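PDB 4F3V: ESX-1 secretion system protein EccA1, which probably supplies energy from ATP hydrolysis for export of ESX-1 virulence factors, and is represented here by its N-terminal tetratricopeptide-repeat domain. Local coordinates for residues G88-D93 / E149-V154; S100-T105 / A128-S133; A142-A147 / D267-G272; D153-V158 / G178-N183; K159-W164 / G171-A176. One frame throughout, in Å; residues are numbered along the deposited sequence.

Contact 1 of 5, residues G88-D93 / E149-V154; sequences GGLYGD and ERWTDV. With SO4 (sulfate ion), chain F.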
# COMPACT_ATOMS: atom_id res chain seq x y z
N GLY A 88 -1.27 1.71 -0.69
CA GLY A 88 -0.53 2.79 -1.35
C GLY A 88 0.98 2.69 -1.33
O GLY A 88 1.66 3.35 -2.14
N GLY A 89 1.51 1.88 -0.42
CA GLY A 89 2.96 1.80 -0.25
C GLY A 89 3.60 3.17 -0.02
O GLY A 89 3.00 4.05 0.61
N LEU A 90 4.80 3.35 -0.57
CA LEU A 90 5.51 4.61 -0.44
C LEU A 90 4.90 5.75 -1.27
O LEU A 90 5.30 6.90 -1.11
CB LEU A 90 6.99 4.42 -0.83
CG LEU A 90 7.24 4.19 -2.33
CD1 LEU A 90 7.57 5.51 -3.03
CD2 LEU A 90 8.37 3.16 -2.54
N TYR A 91 3.96 5.43 -2.17
CA TYR A 91 3.49 6.39 -3.18
C TYR A 91 2.41 7.32 -2.63
O TYR A 91 2.32 8.48 -3.02
CB TYR A 91 2.98 5.67 -4.45
CG TYR A 91 4.00 4.72 -5.05
CD1 TYR A 91 5.20 5.18 -5.58
CD2 TYR A 91 3.79 3.35 -5.03
CE1 TYR A 91 6.13 4.31 -6.11
CE2 TYR A 91 4.73 2.47 -5.55
CZ TYR A 91 5.88 2.95 -6.09
OH TYR A 91 6.78 2.06 -6.59
N GLY A 92 1.59 6.82 -1.72
CA GLY A 92 0.47 7.61 -1.25
C GLY A 92 -0.32 6.87 -0.20
O GLY A 92 -0.03 5.72 0.13
N ASP A 93 -1.33 7.55 0.33
CA ASP A 93 -2.25 6.99 1.31
C ASP A 93 -3.47 6.51 0.54
O ASP A 93 -4.33 7.30 0.15
CB ASP A 93 -2.62 8.04 2.36
CG ASP A 93 -3.54 7.49 3.46
OD1 ASP A 93 -4.05 6.34 3.31
OD2 ASP A 93 -3.76 8.20 4.48
N GLU A 149 13.31 -0.59 -3.73
CA GLU A 149 14.03 0.34 -4.64
C GLU A 149 14.41 -0.30 -5.99
O GLU A 149 15.45 0.02 -6.60
CB GLU A 149 15.27 0.92 -3.95
CG GLU A 149 14.92 1.67 -2.67
CD GLU A 149 16.12 2.23 -1.91
OE1 GLU A 149 17.16 2.53 -2.50
OE2 GLU A 149 16.00 2.38 -0.68
N ARG A 150 13.52 -1.15 -6.48
CA ARG A 150 13.70 -1.78 -7.77
C ARG A 150 12.99 -0.95 -8.85
O ARG A 150 11.93 -1.33 -9.36
CB ARG A 150 13.20 -3.22 -7.70
CG ARG A 150 14.16 -4.10 -6.92
CD ARG A 150 13.65 -5.52 -6.78
NE ARG A 150 13.60 -6.25 -8.05
CZ ARG A 150 13.55 -7.58 -8.16
NH1 ARG A 150 13.54 -8.36 -7.08
NH2 ARG A 150 13.52 -8.13 -9.36
N TRP A 151 13.57 0.21 -9.15
CA TRP A 151 12.86 1.22 -9.92
C TRP A 151 12.57 0.82 -11.34
O TRP A 151 11.53 1.17 -11.85
CB TRP A 151 13.61 2.55 -9.89
CG TRP A 151 13.85 2.98 -8.46
CD1 TRP A 151 15.06 3.11 -7.82
CD2 TRP A 151 12.84 3.27 -7.43
NE1 TRP A 151 14.88 3.49 -6.50
CE2 TRP A 151 13.57 3.61 -6.21
CE3 TRP A 151 11.46 3.35 -7.43
CZ2 TRP A 151 12.92 3.96 -5.03
CZ3 TRP A 151 10.82 3.68 -6.24
CH2 TRP A 151 11.53 4.01 -5.07
N THR A 152 13.47 0.10 -11.98
CA THR A 152 13.20 -0.37 -13.34
C THR A 152 12.05 -1.41 -13.36
O THR A 152 11.27 -1.43 -14.29
CB THR A 152 14.47 -0.94 -13.99
OG1 THR A 152 15.07 -1.88 -13.09
CG2 THR A 152 15.49 0.18 -14.25
N ASP A 153 11.92 -2.22 -12.31
CA ASP A 153 10.81 -3.20 -12.23
C ASP A 153 9.48 -2.45 -11.97
O ASP A 153 8.43 -2.82 -12.52
CB ASP A 153 11.08 -4.24 -11.14
CG ASP A 153 12.26 -5.14 -11.47
OD1 ASP A 153 12.35 -5.59 -12.62
OD2 ASP A 153 13.09 -5.42 -10.56
N VAL A 154 9.53 -1.38 -11.17
CA VAL A 154 8.38 -0.52 -10.99
C VAL A 154 7.89 -0.03 -12.35
O VAL A 154 6.72 -0.20 -12.69
CB VAL A 154 8.67 0.68 -10.06
CG1 VAL A 154 7.54 1.71 -10.16
CG2 VAL A 154 8.86 0.20 -8.61
S SO4 F . 13.56 -11.54 -8.57
O1 SO4 F . 14.50 -11.32 -9.71
O2 SO4 F . 14.20 -11.05 -7.34
O3 SO4 F . 12.26 -10.85 -8.87
O4 SO4 F . 13.29 -12.98 -8.40
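Leu90 and Tyr91 pack against Trp151 and Val154 in a mostly apolar, buried contact between the loop of a two-stranded beta hairpin (strands 84-86 and 95-97) and the first turn of helix 151-158 in the tetratricopeptide-repeat domain. The backbones stay well apart, Leu90 CA and Glu149 CA being 10.4 Å distant, and side chains bridge the gap. The Leu90 branch tip CD2 lies 4.1 Å from Trp151 CH2, the two side chains meeting at a slant. Leu90 CG also sits over the centre of the Tyr91 ring, 3.9 Å above its plane, with CG standing between the backbone N and the carbonyl carbon (chi1 70°). Tyr91 comes from the direction opposite to Val154, and its OH lies 3.4 Å from Val154 CG2 and 3.7 Å from Val154 CG1. That hydroxyl is not left among methyls alone, because it hydrogen-bonds Ala142 O of helix 134-147. Where the preceding helix ends, Glu149, at positive phi, is the C-prime residue of a Schellman motif, and Arg150 follows as N-cap of the next helix. Arg150 forms a salt bridge with Asp153, its NE and NH2 both meeting OD2 side-on, with NE to OD2 at 2.7 Å. The far end of the same guanidinium holds a sulfate, probably from the crystallisation liquor, through Arg150 NH1 to sulfate O2 at 2.8 Å.

Contact 2 of 5, residues S100-T105 / A128-S133; sequences SPLAIT and APVAGS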
# COMPACT_ATOMS: atom_id res chain seq x y z
N SER A 100 -13.70 -9.14 -0.78
CA SER A 100 -13.38 -10.44 -1.37
C SER A 100 -11.94 -10.78 -0.98
O SER A 100 -11.21 -9.92 -0.49
CB SER A 100 -13.47 -10.34 -2.88
OG SER A 100 -12.44 -9.52 -3.37
N PRO A 101 -11.50 -12.02 -1.21
CA PRO A 101 -10.11 -12.39 -0.89
C PRO A 101 -9.05 -11.58 -1.64
O PRO A 101 -7.92 -11.43 -1.13
CB PRO A 101 -10.06 -13.87 -1.26
CG PRO A 101 -11.46 -14.34 -1.04
CD PRO A 101 -12.29 -13.20 -1.58
N LEU A 102 -9.39 -11.02 -2.79
CA LEU A 102 -8.46 -10.15 -3.51
C LEU A 102 -7.94 -9.04 -2.60
O LEU A 102 -6.73 -8.79 -2.54
CB LEU A 102 -9.14 -9.52 -4.73
CG LEU A 102 -8.23 -8.61 -5.58
CD1 LEU A 102 -7.00 -9.36 -6.06
CD2 LEU A 102 -9.02 -8.11 -6.78
N ALA A 103 -8.84 -8.36 -1.88
CA ALA A 103 -8.44 -7.28 -0.97
C ALA A 103 -7.44 -7.75 0.09
O ALA A 103 -6.48 -7.04 0.43
CB ALA A 103 -9.65 -6.67 -0.28
N ILE A 104 -7.66 -8.96 0.61
CA ILE A 104 -6.79 -9.49 1.64
C ILE A 104 -5.40 -9.72 1.05
O ILE A 104 -4.38 -9.39 1.71
CB ILE A 104 -7.29 -10.82 2.22
CG1 ILE A 104 -8.74 -10.71 2.74
CG2 ILE A 104 -6.34 -11.30 3.32
CD1 ILE A 104 -9.30 -12.05 3.16
N THR A 105 -5.36 -10.25 -0.17
CA THR A 105 -4.10 -10.49 -0.90
C THR A 105 -3.31 -9.20 -1.05
O THR A 105 -2.10 -9.15 -0.77
CB THR A 105 -4.37 -11.03 -2.33
OG1 THR A 105 -5.17 -12.21 -2.29
CG2 THR A 105 -3.06 -11.31 -3.09
N ALA A 128 -2.95 -16.84 -7.18
CA ALA A 128 -4.19 -17.17 -7.90
C ALA A 128 -4.39 -16.22 -9.08
O ALA A 128 -3.84 -15.14 -9.10
CB ALA A 128 -5.43 -17.11 -6.97
N PRO A 129 -5.20 -16.62 -10.07
CA PRO A 129 -5.45 -15.70 -11.17
C PRO A 129 -6.19 -14.44 -10.72
O PRO A 129 -6.90 -14.45 -9.69
CB PRO A 129 -6.36 -16.48 -12.08
CG PRO A 129 -6.25 -17.91 -11.66
CD PRO A 129 -5.90 -17.91 -10.22
N VAL A 130 -6.04 -13.36 -11.47
CA VAL A 130 -6.75 -12.13 -11.12
C VAL A 130 -7.51 -11.59 -12.29
O VAL A 130 -7.40 -10.41 -12.66
CB VAL A 130 -5.85 -11.07 -10.43
CG1 VAL A 130 -5.69 -11.44 -8.94
CG2 VAL A 130 -4.52 -10.95 -11.18
N ALA A 131 -8.19 -12.52 -12.93
CA ALA A 131 -9.63 -12.43 -13.15
C ALA A 131 -10.15 -10.99 -13.22
O ALA A 131 -10.84 -10.51 -12.30
CB ALA A 131 -10.33 -13.22 -12.02
N GLY A 132 -9.79 -10.31 -14.31
CA GLY A 132 -10.17 -8.91 -14.56
C GLY A 132 -9.57 -7.84 -13.63
O GLY A 132 -9.94 -6.69 -13.72
N SER A 133 -8.67 -8.22 -12.73
CA SER A 133 -8.02 -7.27 -11.83
C SER A 133 -6.52 -7.18 -12.04
O SER A 133 -5.79 -6.92 -11.11
CB SER A 133 -8.33 -7.65 -10.36
OG SER A 133 -9.71 -7.37 -10.09
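Leu102, on the first turn of helix 101-115, faces Val130 in the irregular loop before helix 134-147, with their CA atoms 8.0 Å apart as the nearest backbone pair. The contact is small and lies near the surface, and the two methyls of Leu102 divide it. CD1 rests 3.8 Å from Val130 CG1, and the two side chains cross at about a right angle. CD2 instead meets Ser133, 3.5 Å from its OG and 3.7 Å from its CB, so this second meeting sets a methyl beside a hydroxyl group by van der Waals contact. Leu102 CG stands anti to the backbone N (chi1 -178°), and chi2 of 57° then parts the methyls, CD1 to meet Val130 and CD2 to meet Ser133. Ser133 occupies the N-cap position of helix 134-147, yet its side chain makes no capping bond. On the helix side, Pro101 O accepts from Thr105 N and also from Thr105 OG1, the latter at 3.1 Å from above the carbonyl plane. Around this pair, Leu102 continues onto Leu136 and Val130 onto Val137, both of helix 134-147, while Ile104 turns to helices 40-48 and 54-62. The contact thus joins the start of helix 101-115 to the loop leading into helix 134-147.

Contact 3 of 5, residues A142-A147 / D267-G272; sequences AVVYGA and DPWDPG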
# COMPACT_ATOMS: atom_id res chain seq x y z
N ALA A 142 4.20 -2.84 -8.16
CA ALA A 142 4.83 -1.53 -8.12
C ALA A 142 5.11 -1.12 -6.67
O ALA A 142 6.18 -0.58 -6.35
CB ALA A 142 3.96 -0.50 -8.83
N VAL A 143 4.18 -1.44 -5.77
CA VAL A 143 4.37 -1.22 -4.34
C VAL A 143 5.53 -2.07 -3.78
O VAL A 143 6.39 -1.56 -3.08
CB VAL A 143 3.07 -1.49 -3.52
CG1 VAL A 143 3.39 -1.58 -2.05
CG2 VAL A 143 2.01 -0.41 -3.79
N VAL A 144 5.54 -3.37 -4.09
CA VAL A 144 6.55 -4.28 -3.60
C VAL A 144 7.94 -3.93 -4.15
O VAL A 144 8.93 -3.82 -3.38
CB VAL A 144 6.19 -5.75 -3.92
CG1 VAL A 144 7.30 -6.73 -3.46
CG2 VAL A 144 4.84 -6.10 -3.30
N TYR A 145 8.02 -3.75 -5.46
CA TYR A 145 9.28 -3.40 -6.11
C TYR A 145 9.78 -2.03 -5.60
O TYR A 145 10.98 -1.84 -5.38
CB TYR A 145 9.13 -3.39 -7.65
CG TYR A 145 9.06 -4.77 -8.31
CD1 TYR A 145 9.97 -5.79 -7.98
CD2 TYR A 145 8.15 -5.03 -9.32
CE1 TYR A 145 9.91 -7.04 -8.58
CE2 TYR A 145 8.09 -6.25 -9.95
CZ TYR A 145 8.98 -7.25 -9.59
OH TYR A 145 8.87 -8.44 -10.23
N GLY A 146 8.87 -1.08 -5.42
CA GLY A 146 9.25 0.27 -4.94
C GLY A 146 9.84 0.20 -3.55
O GLY A 146 10.83 0.89 -3.25
N ALA A 147 9.25 -0.66 -2.70
CA ALA A 147 9.74 -0.84 -1.34
C ALA A 147 11.20 -1.30 -1.33
O ALA A 147 11.98 -0.87 -0.48
CB ALA A 147 8.85 -1.79 -0.53
N ASP A 267 21.97 -9.10 -4.27
CA ASP A 267 20.61 -9.50 -3.96
C ASP A 267 19.67 -8.41 -4.47
O ASP A 267 19.67 -7.32 -3.93
CB ASP A 267 20.46 -9.66 -2.46
CG ASP A 267 19.02 -9.92 -2.00
OD1 ASP A 267 18.07 -9.97 -2.82
OD2 ASP A 267 18.86 -10.09 -0.79
N PRO A 268 18.90 -8.69 -5.53
CA PRO A 268 18.05 -7.69 -6.17
C PRO A 268 17.12 -6.97 -5.18
O PRO A 268 16.75 -5.84 -5.42
CB PRO A 268 17.19 -8.51 -7.17
CG PRO A 268 17.70 -9.88 -7.16
CD PRO A 268 18.85 -10.00 -6.20
N TRP A 269 16.74 -7.64 -4.09
CA TRP A 269 15.86 -7.04 -3.07
C TRP A 269 16.56 -6.09 -2.14
O TRP A 269 15.91 -5.43 -1.32
CB TRP A 269 15.19 -8.14 -2.27
CG TRP A 269 14.24 -9.00 -3.07
CD1 TRP A 269 14.34 -10.38 -3.32
CD2 TRP A 269 13.02 -8.58 -3.76
NE1 TRP A 269 13.28 -10.83 -4.07
CE2 TRP A 269 12.45 -9.80 -4.38
CE3 TRP A 269 12.35 -7.38 -3.91
CZ2 TRP A 269 11.27 -9.77 -5.11
CZ3 TRP A 269 11.16 -7.37 -4.65
CH2 TRP A 269 10.63 -8.55 -5.23
N ASP A 270 17.89 -6.03 -2.20
CA ASP A 270 18.70 -5.27 -1.25
C ASP A 270 19.51 -4.16 -1.95
O ASP A 270 20.56 -4.42 -2.56
CB ASP A 270 19.64 -6.22 -0.49
CG ASP A 270 20.44 -5.52 0.61
OD1 ASP A 270 20.27 -4.30 0.84
OD2 ASP A 270 21.27 -6.18 1.26
N PRO A 271 19.03 -2.91 -1.84
CA PRO A 271 19.72 -1.79 -2.44
C PRO A 271 21.13 -1.59 -1.90
O PRO A 271 21.96 -1.00 -2.60
CB PRO A 271 18.86 -0.58 -2.05
CG PRO A 271 17.60 -1.13 -1.51
CD PRO A 271 17.87 -2.50 -1.03
N GLY A 272 21.41 -2.10 -0.70
CA GLY A 272 22.74 -2.04 -0.12
C GLY A 272 23.76 -2.98 -0.73
O GLY A 272 24.92 -2.90 -0.41
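A type I beta turn from Asp267 to Asp270, near the end of the modelled chain, presents the indole of Trp269 to Val144 and Tyr145 on helix 134-147, beside a bound sulfate whose nearest atom is about 3 Å from the nearest atom of the Trp269 side chain. Its main pair is aromatic: the Tyr145 ring and the six-membered ring of Trp269 meet rim to rim, with centroids 5.8 Å apart and planes only 14° from parallel. Neither ring lies over the face of the other, so this is no stacked pair. Tyr145 CE1 comes within 3.7 Å of Trp269 CH2. Beside it, Tyr145 CD1 lies 3.9 Å from Trp269 CZ3. Val144 adds an apolar touch, CG1 lying 4.1 Å from Trp269 CZ3. Trp269 CG lies anti to its carbonyl carbon (chi1 -65°), and the indole is carried out from the turn so that CZ3 and CH2 meet the helix. Arg150 makes a cation-pi contact with Trp269, and Tyr118 of helix 118-125 also meets the indole. Polar bonds within the loop fix the base of the tryptophan: Trp269 N donates to Asp267 OD1 at 3.0 Å, and Asp270 N to Asp267 O at 2.8 Å. A second side-chain bond runs from Gly272 N to Asp270 OD1 at 2.9 Å. A backbone N-H given to the side-chain oxygen of an aspartate two residues earlier defines an Asx turn, and two occur here in succession, at Asp267 and Asp270.

Contact 4 of 5, residues D153-V158 / G178-N183; sequences DVIDQV and GVAAAN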
# COMPACT_ATOMS: atom_id res chain seq x y z
N ASP A 153 11.92 -2.22 -12.31
CA ASP A 153 10.81 -3.20 -12.23
C ASP A 153 9.48 -2.45 -11.97
O ASP A 153 8.43 -2.82 -12.52
CB ASP A 153 11.08 -4.24 -11.14
CG ASP A 153 12.26 -5.14 -11.47
OD1 ASP A 153 12.35 -5.59 -12.62
OD2 ASP A 153 13.09 -5.42 -10.56
N VAL A 154 9.53 -1.38 -11.17
CA VAL A 154 8.38 -0.52 -10.99
C VAL A 154 7.89 -0.03 -12.35
O VAL A 154 6.72 -0.20 -12.69
CB VAL A 154 8.67 0.68 -10.06
CG1 VAL A 154 7.54 1.71 -10.16
CG2 VAL A 154 8.86 0.20 -8.61
N ILE A 155 8.78 0.55 -13.13
CA ILE A 155 8.41 1.09 -14.43
C ILE A 155 7.81 -0.01 -15.33
O ILE A 155 6.76 0.18 -15.94
CB ILE A 155 9.60 1.80 -15.11
CG1 ILE A 155 9.94 3.09 -14.32
CG2 ILE A 155 9.31 2.05 -16.60
CD1 ILE A 155 11.23 3.78 -14.70
N ASP A 156 8.43 -1.19 -15.36
CA ASP A 156 7.85 -2.31 -16.12
C ASP A 156 6.38 -2.59 -15.76
O ASP A 156 5.57 -2.89 -16.65
CB ASP A 156 8.63 -3.62 -15.90
CG ASP A 156 9.45 -4.01 -17.11
OD1 ASP A 156 10.26 -3.17 -17.58
OD2 ASP A 156 9.27 -5.16 -17.56
N GLN A 157 6.06 -2.54 -14.47
CA GLN A 157 4.69 -2.78 -14.01
C GLN A 157 3.67 -1.67 -14.34
O GLN A 157 2.51 -1.95 -14.58
CB GLN A 157 4.69 -3.02 -12.50
CG GLN A 157 5.39 -4.30 -12.11
CD GLN A 157 4.67 -5.54 -12.67
OE1 GLN A 157 3.46 -5.60 -12.66
NE2 GLN A 157 5.41 -6.50 -13.15
N VAL A 158 4.11 -0.42 -14.36
CA VAL A 158 3.16 0.69 -14.49
C VAL A 158 3.18 1.37 -15.85
O VAL A 158 2.33 2.23 -16.12
CB VAL A 158 3.39 1.75 -13.41
CG1 VAL A 158 3.22 1.14 -12.02
CG2 VAL A 158 4.75 2.43 -13.58
N GLY A 178 6.75 8.29 -12.02
CA GLY A 178 7.52 9.53 -11.75
C GLY A 178 8.54 9.40 -10.64
O GLY A 178 9.66 9.88 -10.77
N VAL A 179 8.14 8.73 -9.54
CA VAL A 179 9.05 8.43 -8.45
C VAL A 179 10.23 7.56 -8.91
O VAL A 179 11.39 7.84 -8.57
CB VAL A 179 8.29 7.82 -7.27
CG1 VAL A 179 9.25 7.24 -6.24
CG2 VAL A 179 7.37 8.90 -6.65
N ALA A 180 9.91 6.48 -9.63
CA ALA A 180 10.94 5.60 -10.19
C ALA A 180 11.90 6.40 -11.10
O ALA A 180 13.13 6.26 -10.99
CB ALA A 180 10.28 4.43 -10.96
N ALA A 181 11.36 7.25 -11.97
CA ALA A 181 12.20 8.11 -12.83
C ALA A 181 13.14 9.01 -12.04
O ALA A 181 14.33 9.09 -12.33
CB ALA A 181 11.35 8.97 -13.75
N ALA A 182 12.61 9.67 -11.02
CA ALA A 182 13.42 10.53 -10.14
C ALA A 182 14.57 9.77 -9.48
O ALA A 182 15.70 10.25 -9.46
CB ALA A 182 12.53 11.18 -9.11
N ASN A 183 14.28 8.57 -8.98
CA ASN A 183 15.28 7.76 -8.33
C ASN A 183 16.36 7.22 -9.28
O ASN A 183 17.41 6.76 -8.84
CB ASN A 183 14.61 6.62 -7.55
CG ASN A 183 14.09 7.06 -6.19
OD1 ASN A 183 14.86 7.22 -5.26
ND2 ASN A 183 12.79 7.24 -6.07
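Val179 O accepts two bonds from one residue: Asn183 N at 3.0 Å, as in a regular helix, and Asn183 ND2 at 2.9 Å. The two donors approach from opposite faces of the carbonyl plane, with ND2 50° out of that plane. This bond helps fix the Asn183 amide on its own helix, beside Trp151, while the contact with helix 151-158 is made one residue after Val179, at Ala180. Segments 153-158 and 178-183 run nearly antiparallel, their axes 9.3 Å apart at closest approach and their N-to-C directions 152° apart, the geometry of a helical hairpin such as tetratricopeptide repeats are built from. Val154 and Ala180 form the nearest backbone pair, CA to CA 6.7 Å. The Ala180 methyl meets side chains of two successive residues: its CB is 3.6 Å from Ile155 CG1 and 3.9 Å from Val154 CG1. Ile155 carries CG1 on the side of its own backbone N (chi1 -69°), and the chain then runs on so that CD1 lies 3.9 Å from the same Ala180 CB. Beyond the segment, Ile155 and Val158 both touch His177. The close contacts between the helices are between carbons of Val154, Ile155 and Ala180, whereas the Asn183 side-chain bond to Val179 O is made within its own helix; this is consistent with apolar packing, rather than polar bonds, joining these two segments.

Contact 5 of 5, residues K159-W164 / G171-A176; sequences KSAGKW and GAAGVA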
# COMPACT_ATOMS: atom_id res chain seq x y z
N LYS A 159 4.11 0.97 -16.73
CA LYS A 159 4.29 1.67 -18.01
C LYS A 159 3.05 1.58 -18.89
O LYS A 159 2.84 2.43 -19.74
CB LYS A 159 5.52 1.17 -18.77
CG LYS A 159 5.50 -0.31 -19.16
CD LYS A 159 6.79 -0.69 -19.90
CE LYS A 159 6.95 -2.20 -20.10
NZ LYS A 159 8.29 -2.50 -20.70
N SER A 160 2.24 0.55 -18.66
CA SER A 160 0.97 0.32 -19.35
C SER A 160 -0.26 1.03 -18.76
O SER A 160 -1.39 0.73 -19.16
CB SER A 160 0.66 -1.19 -19.26
OG SER A 160 0.52 -1.60 -17.89
N ALA A 161 -0.07 1.91 -17.78
CA ALA A 161 -1.18 2.39 -16.96
C ALA A 161 -2.17 3.25 -17.74
O ALA A 161 -3.32 3.40 -17.33
CB ALA A 161 -0.64 3.15 -15.76
N GLY A 162 -1.75 3.79 -18.88
CA GLY A 162 -2.67 4.53 -19.77
C GLY A 162 -3.88 3.71 -20.19
O GLY A 162 -4.92 4.26 -20.50
N LYS A 163 -3.74 2.38 -20.16
CA LYS A 163 -4.79 1.45 -20.56
C LYS A 163 -5.60 0.88 -19.38
O LYS A 163 -6.41 -0.02 -19.57
CB LYS A 163 -4.17 0.30 -21.38
CG LYS A 163 -3.70 0.68 -22.78
CD LYS A 163 -2.74 -0.38 -23.37
CE LYS A 163 -3.23 -1.82 -23.31
NZ LYS A 163 -4.38 -2.07 -24.24
N TRP A 164 -5.39 1.38 -18.17
CA TRP A 164 -6.15 0.85 -17.03
C TRP A 164 -7.57 1.38 -16.97
O TRP A 164 -7.82 2.51 -17.41
CB TRP A 164 -5.42 1.15 -15.75
CG TRP A 164 -4.11 0.41 -15.63
CD1 TRP A 164 -3.45 -0.34 -16.61
CD2 TRP A 164 -3.23 0.38 -14.48
NE1 TRP A 164 -2.29 -0.85 -16.13
CE2 TRP A 164 -2.09 -0.47 -14.86
CE3 TRP A 164 -3.28 0.91 -13.21
CZ2 TRP A 164 -1.07 -0.73 -14.01
CZ3 TRP A 164 -2.23 0.64 -12.35
CH2 TRP A 164 -1.15 -0.16 -12.74
N GLY A 171 -3.76 7.01 -12.23
CA GLY A 171 -3.10 8.18 -11.66
C GLY A 171 -2.02 7.82 -10.66
O GLY A 171 -0.90 8.36 -10.73
N ALA A 172 -2.34 6.92 -9.72
CA ALA A 172 -1.33 6.44 -8.76
C ALA A 172 -0.12 5.82 -9.49
O ALA A 172 1.04 6.01 -9.09
CB ALA A 172 -1.94 5.43 -7.79
N ALA A 173 -0.40 5.08 -10.56
CA ALA A 173 0.63 4.46 -11.35
C ALA A 173 1.57 5.49 -11.97
O ALA A 173 2.78 5.25 -12.05
CB ALA A 173 0.01 3.60 -12.43
N GLY A 174 1.01 6.61 -12.42
CA GLY A 174 1.78 7.75 -12.91
C GLY A 174 2.70 8.32 -11.83
O GLY A 174 3.85 8.65 -12.11
N VAL A 175 2.21 8.40 -10.60
CA VAL A 175 3.07 8.77 -9.47
C VAL A 175 4.22 7.77 -9.31
O VAL A 175 5.39 8.17 -9.17
CB VAL A 175 2.27 8.88 -8.16
CG1 VAL A 175 3.23 9.25 -7.02
CG2 VAL A 175 1.17 9.93 -8.30
N ALA A 176 3.92 6.47 -9.34
CA ALA A 176 4.99 5.45 -9.23
C ALA A 176 6.01 5.56 -10.34
O ALA A 176 7.23 5.43 -10.10
CB ALA A 176 4.41 4.03 -9.15
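Ala161 and Trp164 close on Ala173 where the loop after helix 151-158, including a short 3-10 turn around Gly162, folds back on helix 167-183. It is the turn of a helical hairpin in the tetratricopeptide-repeat domain, and the contact is buried. Apolar packing across the segments comes first. Ala161 CB and Ala173 CB point toward each other and stand 3.4 Å apart, tighter than usual for two carbons, in keeping with the backbones approaching to 6.2 Å between the CA atoms of the same residues. Trp164 adds two ring atoms, its CZ3 at 3.7 Å and its CH2 at 3.9 Å from Ala173 CB, the indole approaching at a slant. The Ala173 methyl is therefore touched by both loop residues. Packing within the loop is next: Ala161 CA lies 3.4 Å above the plane of the Trp164 ring, offset toward the rim, a fold-back to which the first side-chain torsion of the tryptophan contributes (chi1 -67°). Farther out, the indole touches His135 and Ala138 of helix 134-147. Hydrogen bonds, last, belong to each segment alone. Lys163 N donates to Ser160 O and Trp164 N to Ala161 O, both at 3.0 Å, which shapes the 3-10 turn and seats the tryptophan. The indole nitrogen adds a weak bond, Trp164 NE1 to Ser160 OG at 3.4 Å.

Overall arrangement
Contacts 1, 3, 4 and 5 form a connected group along helices 134-147, 151-158 and 167-183, whereas contact 2 stands apart, its centre 19 to 23 Å from the others and touching none. Contacts 1 and 4, centres 7 Å apart, share Asp153 and Val154; Trp151 packs on Ala180 and Asn183. Contacts 1 and 3 are joined by Tyr91 OH to Ala142 O (2.7 Å) and by Arg150 with Trp269, beside the bound sulfate. Contacts 4 and 5 lie 10 Å apart by centres, with contact 5 nested in the loop closed by contact 4. A samarium ion lies about 13 Å from the Leu90 side chain and about 12 Å from that of Val144.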